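Sugar ABC transporter substrate-binding protein, BlMnBP1 (Bifidobacterium animalis subsp. lactis ATCC 27673, PDB 6I5R) binds manno-oligosaccharides such as mannobiose as the solute-binding protein of an ABC transporter and probably delivers them for import. Local coordinates at residues D299-I307 and T369-E377; W203-T212 and T238-L247. All coordinates share one frame; numbering follows the deposited sequence.

In the fold
Both contacts belong to the two-lobed fold of solute-binding proteins. Contact 1 is partly buried: a loop lies along strand 300-304 of the mixed sheet, which pairs antiparallel with strand 139-155. Contact 2 is buried, segment 203-212 packing on helix 239-252. They hold different elements yet touch, because the chain leaving strand 300-304 sets Phe305 against Tyr206 and Thr246, and Ile307 against Val243 and Ala211. Chemistry follows place: contact 1 joins offset rings and a proline to a water-bridged backbone carbonyl, whereas contact 2 is mainly aliphatic and tryptophan packing, with few polar links. Each has a zinc ion at one end.

Contact 1 of 2, residues D299-I307 and T369-E377; sequences DIGYMPFPI and TYETFSDVE. With ZN (zinc ion), chain M.
Phe373 carries the apolar side of this contact, its ring wedged against Tyr302 and Pro304. The Tyr302 and Phe373 rings are near parallel, planes at 15°, but slid so far apart that they barely overlap; CD2 of Tyr302 meets CE1 of Phe373 at 3.4 Å. Tyr302 gets there with CG turned opposite its own backbone nitrogen (chi1 -173°), and the CG2 methyl of Thr369 fits against the same CD2 corner. Pro304 lays CG over one face of the Phe373 ring, 3.8 Å from its centroid, while Tyr370 CD1 lies over the rim of the opposite face. The same Pro304 CG presses closely on Val376 CG2, at 3.5 Å, where a type I turn from Phe373 to Val376 brings the valine round.

The polar side centres on the carbonyl of Tyr302. Thr372 OG1 donates to Tyr302 O, at a modelled length too short to be trusted. A water also donates to Tyr302 O (2.9 Å) and to Thr369 O, and accepts from Thr372 N at 3.0 Å, so it bridges strand and loop. Beyond the packing, Asp299 OD2 binds a zinc ion at 2.1 Å. The Tyr302 hydroxyl, like that of Tyr370, reaches Thr149 on strand 139-155. The contact thus pairs ring and proline packing with a carbonyl served by a water and, less certainly, by a threonine hydroxyl.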
loop_
_atom_site.group_PDB
_atom_site.type_symbol
_atom_site.label_atom_id
_atom_site.label_comp_id
_atom_site.label_asym_id
_atom_site.label_seq_id
_atom_site.Cartn_x
_atom_site.Cartn_y
_atom_site.Cartn_z
ATOM N N ASP A 299 2.054 -22.908 5.043
ATOM C CA ASP A 299 2.833 -22.871 3.816
ATOM C C ASP A 299 3.013 -21.454 3.273
ATOM O O ASP A 299 3.804 -21.270 2.346
ATOM C CB ASP A 299 2.169 -23.764 2.760
ATOM C CG ASP A 299 2.189 -25.245 3.147
ATOM O OD1 ASP A 299 3.089 -25.652 3.925
ATOM O OD2 ASP A 299 1.320 -25.997 2.662
ATOM N N ILE A 300 2.337 -20.458 3.850
ATOM C CA ILE A 300 2.467 -19.071 3.406
ATOM C C ILE A 300 3.637 -18.422 4.121
ATOM O O ILE A 300 3.675 -18.368 5.350
ATOM C CB ILE A 300 1.174 -18.278 3.669
ATOM C CG1 ILE A 300 -0.028 -18.925 3.004
ATOM C CG2 ILE A 300 1.349 -16.840 3.176
ATOM C CD1 ILE A 300 0.128 -19.185 1.572
ATOM N N GLY A 301 4.569 -17.864 3.343
ATOM C CA GLY A 301 5.670 -17.104 3.878
ATOM C C GLY A 301 5.694 -15.712 3.267
ATOM O O GLY A 301 4.935 -15.383 2.361
ATOM N N TYR A 302 6.586 -14.895 3.785
ATOM C CA TYR A 302 6.702 -13.521 3.322
ATOM C C TYR A 302 8.183 -13.191 3.268
ATOM O O TYR A 302 8.903 -13.407 4.244
ATOM C CB TYR A 302 5.938 -12.575 4.250
ATOM C CG TYR A 302 5.872 -11.186 3.733
ATOM C CD1 TYR A 302 5.158 -10.870 2.584
ATOM C CD2 TYR A 302 6.485 -10.178 4.421
ATOM C CE1 TYR A 302 5.111 -9.542 2.127
ATOM C CE2 TYR A 302 6.450 -8.885 3.974
ATOM C CZ TYR A 302 5.753 -8.570 2.857
ATOM O OH TYR A 302 5.774 -7.226 2.507
ATOM N N MET A 303 8.644 -12.727 2.119
ATOM C CA MET A 303 10.053 -12.441 1.944
ATOM C C MET A 303 10.257 -11.028 1.448
ATOM O O MET A 303 9.361 -10.426 0.843
ATOM C CB MET A 303 10.694 -13.405 0.942
ATOM C CG MET A 303 10.020 -13.408 -0.407
ATOM S SD MET A 303 10.973 -14.454 -1.512
ATOM C CE MET A 303 11.830 -13.209 -2.392
ATOM N N PRO A 304 11.441 -10.481 1.662
ATOM C CA PRO A 304 11.768 -9.191 1.052
ATOM C C PRO A 304 11.761 -9.304 -0.462
ATOM O O PRO A 304 12.001 -10.372 -1.026
ATOM C CB PRO A 304 13.165 -8.880 1.603
ATOM C CG PRO A 304 13.324 -9.803 2.806
ATOM C CD PRO A 304 12.567 -11.020 2.458
ATOM N N PHE A 305 11.470 -8.191 -1.121
ATOM C CA PHE A 305 11.640 -8.134 -2.562
ATOM C C PHE A 305 13.103 -8.424 -2.890
ATOM O O PHE A 305 13.999 -7.962 -2.181
ATOM C CB PHE A 305 11.239 -6.756 -3.129
ATOM C CG PHE A 305 11.128 -6.734 -4.656
ATOM C CD1 PHE A 305 12.225 -6.400 -5.440
ATOM C CD2 PHE A 305 9.953 -7.085 -5.295
ATOM C CE1 PHE A 305 12.151 -6.416 -6.814
ATOM C CE2 PHE A 305 9.877 -7.100 -6.676
ATOM C CZ PHE A 305 10.984 -6.757 -7.439
ATOM N N PRO A 306 13.378 -9.160 -3.947
ATOM C CA PRO A 306 14.763 -9.611 -4.206
ATOM C C PRO A 306 15.663 -8.571 -4.863
ATOM O O PRO A 306 16.117 -8.711 -5.987
ATOM C CB PRO A 306 14.540 -10.837 -5.101
ATOM C CG PRO A 306 13.251 -10.521 -5.823
ATOM C CD PRO A 306 12.406 -9.761 -4.876
ATOM N N ILE A 307 15.919 -7.501 -4.126
ATOM C CA ILE A 307 16.964 -6.548 -4.462
ATOM C C ILE A 307 17.860 -6.397 -3.247
ATOM O O ILE A 307 17.378 -6.345 -2.112
ATOM C CB ILE A 307 16.390 -5.179 -4.895
ATOM C CG1 ILE A 307 15.797 -5.289 -6.313
ATOM C CG2 ILE A 307 17.460 -4.106 -4.918
ATOM C CD1 ILE A 307 15.110 -4.037 -6.836
ATOM N N THR A 369 4.758 -11.883 10.897
ATOM C CA THR A 369 5.152 -11.987 9.492
ATOM C C THR A 369 6.592 -11.575 9.252
ATOM O O THR A 369 7.166 -11.904 8.198
ATOM C CB THR A 369 4.265 -11.065 8.644
ATOM O OG1 THR A 369 2.882 -11.417 8.799
ATOM C CG2 THR A 369 4.656 -11.088 7.175
ATOM N N TYR A 370 7.132 -10.770 10.156
ATOM C CA TYR A 370 8.481 -10.260 10.058
ATOM C C TYR A 370 9.406 -11.205 10.789
ATOM O O TYR A 370 9.947 -10.859 11.859
ATOM C CB TYR A 370 8.511 -8.843 10.571
ATOM C CG TYR A 370 7.653 -7.941 9.751
ATOM C CD1 TYR A 370 8.148 -7.394 8.588
ATOM C CD2 TYR A 370 6.352 -7.649 10.124
ATOM C CE1 TYR A 370 7.392 -6.568 7.820
ATOM C CE2 TYR A 370 5.562 -6.794 9.343
ATOM C CZ TYR A 370 6.102 -6.267 8.184
ATOM O OH TYR A 370 5.383 -5.432 7.341
ATOM N N GLU A 371 9.554 -12.424 10.161
ATOM C CA GLU A 371 10.614 -13.308 10.606
ATOM C C GLU A 371 11.625 -13.715 9.564
ATOM O O GLU A 371 12.771 -14.080 9.984
ATOM C CB GLU A 371 9.995 -14.534 11.287
ATOM C CG GLU A 371 9.003 -15.318 10.438
ATOM C CD GLU A 371 8.551 -16.592 11.073
ATOM O OE1 GLU A 371 9.216 -16.979 12.045
ATOM O OE2 GLU A 371 7.524 -17.186 10.625
ATOM N N THR A 372 11.274 -13.575 8.218
ATOM C CA THR A 372 12.372 -13.631 7.241
ATOM C C THR A 372 13.144 -12.246 7.057
ATOM O O THR A 372 13.893 -12.020 6.046
ATOM C CB THR A 372 11.897 -14.094 5.882
ATOM O OG1 THR A 372 10.846 -13.215 5.569
ATOM C CG2 THR A 372 11.342 -15.548 5.947
ATOM N N PHE A 373 12.891 -11.314 7.977
ATOM C CA PHE A 373 13.269 -9.916 7.830
ATOM C C PHE A 373 14.272 -9.498 8.899
ATOM O O PHE A 373 14.496 -8.300 9.110
ATOM C CB PHE A 373 12.006 -9.058 7.894
ATOM C CG PHE A 373 11.283 -8.960 6.597
ATOM C CD1 PHE A 373 10.509 -10.010 6.135
ATOM C CD2 PHE A 373 11.390 -7.832 5.815
ATOM C CE1 PHE A 373 9.859 -9.917 4.932
ATOM C CE2 PHE A 373 10.746 -7.759 4.607
ATOM C CZ PHE A 373 9.983 -8.805 4.178
ATOM N N SER A 374 14.925 -10.473 9.547
ATOM C CA SER A 374 15.793 -10.171 10.674
ATOM C C SER A 374 17.009 -9.366 10.246
ATOM O O SER A 374 17.487 -8.520 11.007
ATOM C CB SER A 374 16.212 -11.481 11.343
ATOM O OG SER A 374 16.999 -12.272 10.458
ATOM N N ASP A 375 17.516 -9.610 9.040
ATOM C CA ASP A 375 18.654 -8.882 8.509
ATOM C C ASP A 375 18.234 -7.772 7.561
ATOM O O ASP A 375 19.085 -7.212 6.873
ATOM C CB ASP A 375 19.588 -9.815 7.762
ATOM C CG ASP A 375 20.318 -10.767 8.673
ATOM O OD1 ASP A 375 20.259 -10.585 9.912
ATOM O OD2 ASP A 375 20.952 -11.694 8.116
ATOM N N VAL A 376 16.961 -7.475 7.486
ATOM C CA VAL A 376 16.460 -6.439 6.588
ATOM C C VAL A 376 16.437 -5.094 7.303
ATOM O O VAL A 376 16.009 -4.989 8.449
ATOM C CB VAL A 376 15.058 -6.816 6.066
ATOM C CG1 VAL A 376 14.452 -5.646 5.350
ATOM C CG2 VAL A 376 15.161 -8.031 5.153
ATOM N N GLU A 377 16.868 -4.042 6.614
ATOM C CA GLU A 377 16.804 -2.702 7.182
ATOM C C GLU A 377 15.416 -2.155 6.894
ATOM O O GLU A 377 15.051 -1.947 5.729
ATOM C CB GLU A 377 17.882 -1.792 6.615
ATOM C CG GLU A 377 18.073 -0.558 7.480
ATOM C CD GLU A 377 18.750 -0.861 8.824
ATOM O OE1 GLU A 377 19.541 -1.844 8.866
ATOM O OE2 GLU A 377 18.473 -0.134 9.818
HETATM ZN ZN ZN M . 0.558 -27.673 3.686
HETATM O O HOH W 1 2.160 -27.765 5.091
HETATM O O HOH W 2 8.481 -13.777 7.096
#

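Contact 2 of 2, residues W203-T212 and T238-L247. With ZN (zinc ion), chain D.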
loop_
_atom_site.group_PDB
_atom_site.type_symbol
_atom_site.label_atom_id
_atom_site.label_comp_id
_atom_site.label_asym_id
_atom_site.label_seq_id
_atom_site.Cartn_x
_atom_site.Cartn_y
_atom_site.Cartn_z
ATOM N N TRP A 203 3.401 -2.560 -7.854
ATOM C CA TRP A 203 4.811 -2.636 -8.200
ATOM C C TRP A 203 5.536 -1.320 -7.943
ATOM O O TRP A 203 6.749 -1.326 -7.712
ATOM C CB TRP A 203 4.960 -3.079 -9.656
ATOM C CG TRP A 203 4.728 -4.543 -9.799
ATOM C CD1 TRP A 203 3.524 -5.180 -9.851
ATOM C CD2 TRP A 203 5.733 -5.560 -9.867
ATOM N NE1 TRP A 203 3.718 -6.547 -9.969
ATOM C CE2 TRP A 203 5.068 -6.798 -9.979
ATOM C CE3 TRP A 203 7.135 -5.544 -9.841
ATOM C CZ2 TRP A 203 5.761 -8.012 -10.062
ATOM C CZ3 TRP A 203 7.814 -6.746 -9.936
ATOM C CH2 TRP A 203 7.125 -7.962 -10.030
ATOM N N ASP A 204 4.815 -0.192 -7.927
ATOM C CA ASP A 204 5.439 1.085 -7.614
ATOM C C ASP A 204 5.885 1.162 -6.159
ATOM O O ASP A 204 6.640 2.066 -5.797
ATOM C CB ASP A 204 4.479 2.251 -7.879
ATOM C CG ASP A 204 4.199 2.499 -9.370
ATOM O OD1 ASP A 204 4.870 1.915 -10.241
ATOM O OD2 ASP A 204 3.300 3.311 -9.669
ATOM N N GLN A 205 5.424 0.238 -5.319
ATOM C CA GLN A 205 5.742 0.287 -3.903
ATOM C C GLN A 205 7.151 -0.174 -3.603
ATOM O O GLN A 205 7.592 -0.040 -2.458
ATOM C CB GLN A 205 4.756 -0.578 -3.129
ATOM C CG GLN A 205 3.328 -0.053 -3.223
ATOM C CD GLN A 205 2.304 -0.961 -2.578
ATOM O OE1 GLN A 205 2.633 -2.014 -2.034
ATOM N NE2 GLN A 205 1.033 -0.554 -2.647
ATOM N N TYR A 206 7.864 -0.684 -4.599
ATOM C CA TYR A 206 9.185 -1.260 -4.382
ATOM C C TYR A 206 10.322 -0.406 -4.903
ATOM O O TYR A 206 11.493 -0.727 -4.641
ATOM C CB TYR A 206 9.272 -2.638 -5.055
ATOM C CG TYR A 206 8.217 -3.554 -4.529
ATOM C CD1 TYR A 206 6.920 -3.474 -4.999
ATOM C CD2 TYR A 206 8.490 -4.455 -3.543
ATOM C CE1 TYR A 206 5.930 -4.263 -4.495
ATOM C CE2 TYR A 206 7.503 -5.262 -3.039
ATOM C CZ TYR A 206 6.221 -5.177 -3.527
ATOM O OH TYR A 206 5.226 -5.978 -2.997
ATOM N N ILE A 207 10.026 0.651 -5.650
ATOM C CA ILE A 207 11.059 1.236 -6.484
ATOM C C ILE A 207 11.909 2.281 -5.780
ATOM O O ILE A 207 12.899 2.735 -6.363
ATOM C CB ILE A 207 10.461 1.900 -7.734
ATOM C CG1 ILE A 207 9.516 3.039 -7.344
ATOM C CG2 ILE A 207 9.707 0.876 -8.563
ATOM C CD1 ILE A 207 9.349 4.106 -8.421
ATOM N N ALA A 208 11.551 2.689 -4.558
ATOM C CA ALA A 208 12.263 3.747 -3.856
ATOM C C ALA A 208 13.079 3.125 -2.760
ATOM O O ALA A 208 14.197 2.611 -3.023
ATOM C CB ALA A 208 11.244 4.805 -3.386
ATOM N N GLY A 209 12.646 3.148 -1.505
ATOM C CA GLY A 209 13.472 2.624 -0.439
ATOM C C GLY A 209 13.915 1.189 -0.663
ATOM O O GLY A 209 15.054 0.837 -0.359
ATOM N N ASN A 210 13.007 0.334 -1.160
ATOM C CA ASN A 210 13.354 -1.067 -1.321
ATOM C C ASN A 210 14.439 -1.249 -2.354
ATOM O O ASN A 210 15.297 -2.130 -2.211
ATOM C CB ASN A 210 12.162 -1.896 -1.757
ATOM C CG ASN A 210 11.222 -2.144 -0.650
ATOM O OD1 ASN A 210 10.809 -1.217 0.035
ATOM N ND2 ASN A 210 10.915 -3.427 -0.422
ATOM N N ALA A 211 14.365 -0.491 -3.444
ATOM C CA ALA A 211 15.292 -0.694 -4.546
ATOM C C ALA A 211 16.554 0.148 -4.414
ATOM O O ALA A 211 17.519 -0.106 -5.139
ATOM C CB ALA A 211 14.607 -0.401 -5.883
ATOM N N THR A 212 16.588 1.115 -3.490
ATOM C CA THR A 212 17.723 2.025 -3.406
ATOM C C THR A 212 18.389 2.085 -2.047
ATOM O O THR A 212 19.516 2.566 -1.972
ATOM C CB THR A 212 17.337 3.475 -3.766
ATOM O OG1 THR A 212 16.469 4.026 -2.765
ATOM C CG2 THR A 212 16.691 3.544 -5.143
ATOM N N THR A 238 19.718 -2.824 -9.110
ATOM C CA THR A 238 19.050 -1.992 -8.117
ATOM C C THR A 238 18.271 -0.884 -8.826
ATOM O O THR A 238 18.241 -0.788 -10.054
ATOM C CB THR A 238 20.037 -1.344 -7.130
ATOM O OG1 THR A 238 20.837 -0.371 -7.828
ATOM C CG2 THR A 238 20.901 -2.433 -6.527
ATOM N N HIS A 239 17.665 -0.019 -8.000
ATOM C CA HIS A 239 16.921 1.154 -8.438
ATOM C C HIS A 239 15.622 0.739 -9.154
ATOM O O HIS A 239 15.375 -0.447 -9.359
ATOM C CB HIS A 239 17.800 1.998 -9.337
ATOM C CG HIS A 239 18.730 2.875 -8.573
ATOM N ND1 HIS A 239 19.790 2.373 -7.850
ATOM C CD2 HIS A 239 18.713 4.208 -8.342
ATOM C CE1 HIS A 239 20.403 3.366 -7.226
ATOM N NE2 HIS A 239 19.783 4.490 -7.529
ATOM N N PRO A 240 14.765 1.728 -9.504
ATOM C CA PRO A 240 13.455 1.342 -10.054
ATOM C C PRO A 240 13.527 0.430 -11.276
ATOM O O PRO A 240 12.695 -0.466 -11.409
ATOM C CB PRO A 240 12.801 2.694 -10.363
ATOM C CG PRO A 240 13.374 3.594 -9.290
ATOM C CD PRO A 240 14.819 3.150 -9.131
ATOM N N TYR A 241 14.484 0.652 -12.180
ATOM C CA TYR A 241 14.619 -0.206 -13.358
ATOM C C TYR A 241 14.609 -1.683 -12.981
ATOM O O TYR A 241 13.978 -2.506 -13.658
ATOM C CB TYR A 241 15.910 0.174 -14.106
ATOM C CG TYR A 241 16.247 -0.674 -15.308
ATOM C CD1 TYR A 241 16.934 -1.873 -15.148
ATOM C CD2 TYR A 241 15.897 -0.284 -16.603
ATOM C CE1 TYR A 241 17.244 -2.662 -16.237
ATOM C CE2 TYR A 241 16.196 -1.083 -17.699
ATOM C CZ TYR A 241 16.891 -2.266 -17.502
ATOM O OH TYR A 241 17.238 -3.086 -18.553
ATOM N N ALA A 242 15.325 -2.047 -11.921
ATOM C CA ALA A 242 15.428 -3.462 -11.605
ATOM C C ALA A 242 14.094 -4.025 -11.161
ATOM O O ALA A 242 13.864 -5.234 -11.276
ATOM C CB ALA A 242 16.480 -3.695 -10.525
ATOM N N VAL A 243 13.227 -3.182 -10.596
ATOM C CA VAL A 243 11.927 -3.651 -10.142
ATOM C C VAL A 243 11.038 -3.956 -11.328
ATOM O O VAL A 243 10.466 -5.043 -11.442
ATOM C CB VAL A 243 11.281 -2.599 -9.227
ATOM C CG1 VAL A 243 9.851 -2.990 -8.853
ATOM C CG2 VAL A 243 12.123 -2.384 -7.997
ATOM N N TYR A 244 10.899 -2.989 -12.226
ATOM C CA TYR A 244 10.023 -3.175 -13.372
ATOM C C TYR A 244 10.542 -4.247 -14.303
ATOM O O TYR A 244 9.741 -4.949 -14.916
ATOM C CB TYR A 244 9.863 -1.862 -14.130
ATOM C CG TYR A 244 9.226 -0.768 -13.282
ATOM C CD1 TYR A 244 7.958 -0.937 -12.746
ATOM C CD2 TYR A 244 9.900 0.395 -13.001
ATOM C CE1 TYR A 244 7.386 0.047 -11.965
ATOM C CE2 TYR A 244 9.342 1.371 -12.213
ATOM C CZ TYR A 244 8.078 1.199 -11.719
ATOM O OH TYR A 244 7.525 2.214 -10.949
ATOM N N LYS A 245 11.868 -4.380 -14.422
ATOM C CA LYS A 245 12.430 -5.463 -15.218
ATOM C C LYS A 245 12.162 -6.821 -14.574
ATOM O O LYS A 245 12.103 -7.832 -15.270
ATOM C CB LYS A 245 13.931 -5.249 -15.404
ATOM C CG LYS A 245 14.642 -6.350 -16.189
ATOM C CD LYS A 245 16.096 -5.934 -16.410
ATOM C CE LYS A 245 16.744 -6.686 -17.602
ATOM N NZ LYS A 245 16.850 -8.143 -17.308
ATOM N N THR A 246 12.035 -6.873 -13.255
ATOM C CA THR A 246 11.632 -8.125 -12.623
ATOM C C THR A 246 10.291 -8.593 -13.163
ATOM O O THR A 246 10.125 -9.759 -13.543
ATOM C CB THR A 246 11.566 -7.950 -11.111
ATOM O OG1 THR A 246 12.886 -7.720 -10.593
ATOM C CG2 THR A 246 10.966 -9.193 -10.468
ATOM N N LEU A 247 9.306 -7.697 -13.188
ATOM C CA LEU A 247 8.005 -8.075 -13.729
ATOM C C LEU A 247 8.121 -8.406 -15.211
ATOM O O LEU A 247 7.597 -9.424 -15.675
ATOM C CB LEU A 247 6.990 -6.957 -13.521
ATOM C CG LEU A 247 5.643 -7.194 -14.178
ATOM C CD1 LEU A 247 4.934 -8.385 -13.621
ATOM C CD2 LEU A 247 4.784 -5.938 -13.969
HETATM ZN ZN ZN D . 20.996 5.953 -6.955
HETATM O O HOH W 3 21.441 4.650 -5.473
HETATM O O HOH W 4 22.628 5.851 -6.353
HETATM O O HOH W 5 19.773 7.214 -6.988
HETATM O O HOH W 6 22.430 7.558 -6.260
HETATM O O HOH W 7 22.118 5.903 -8.889
#
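Asp204 OD1 accepts the hydroxyl of Tyr244 at 2.8 Å, the donor standing above the carboxylate plane, which is turned 87° from the tyrosine ring. The other oxygen of Asp204 is gripped by Lys410, in a salt bridge, and by the backbone N of Asn404, so the carboxylate ties segment 203-212 to Tyr244 and to the region of Asn404 and Lys410. Beside it Ile207 sets CG2 against the Tyr244 ring, 3.6 Å from CZ, and CB against Pro240 CB. Ile207 O is buried with no polar partner, pressed by Pro240 CG.

Trp203 lies across the helix: Leu247 CB sits over the face of its six-membered ring, 3.6 Å from the centroid, and Thr246 CG2 comes at the ring edge. Val243 CG1 touches CE3 of the indole, and its CG2 packs on Ala211 CB. With an alanine in place of Trp203, Leu247 would probably be left without its aromatic cover and a gap would open beside Val243 and Thr246.

Within one lobe of the solute-binding fold, helix 239-252 is covered by a 3-10 segment, a loop and the short helix 209-212, with Ala208 at its N-cap position. Next to the longer helix, His239 N donates to Ala211 O (2.9 Å, 164°). Thr212 CG2 rests over the centre of the His239 imidazole. His239 ND1 gives its hydrogen in the ring plane to Thr238 OG1, itself hydrogen-bonded to Ala235 O, while NE2 binds a zinc ion at 2.0 Å that is otherwise ligated by waters.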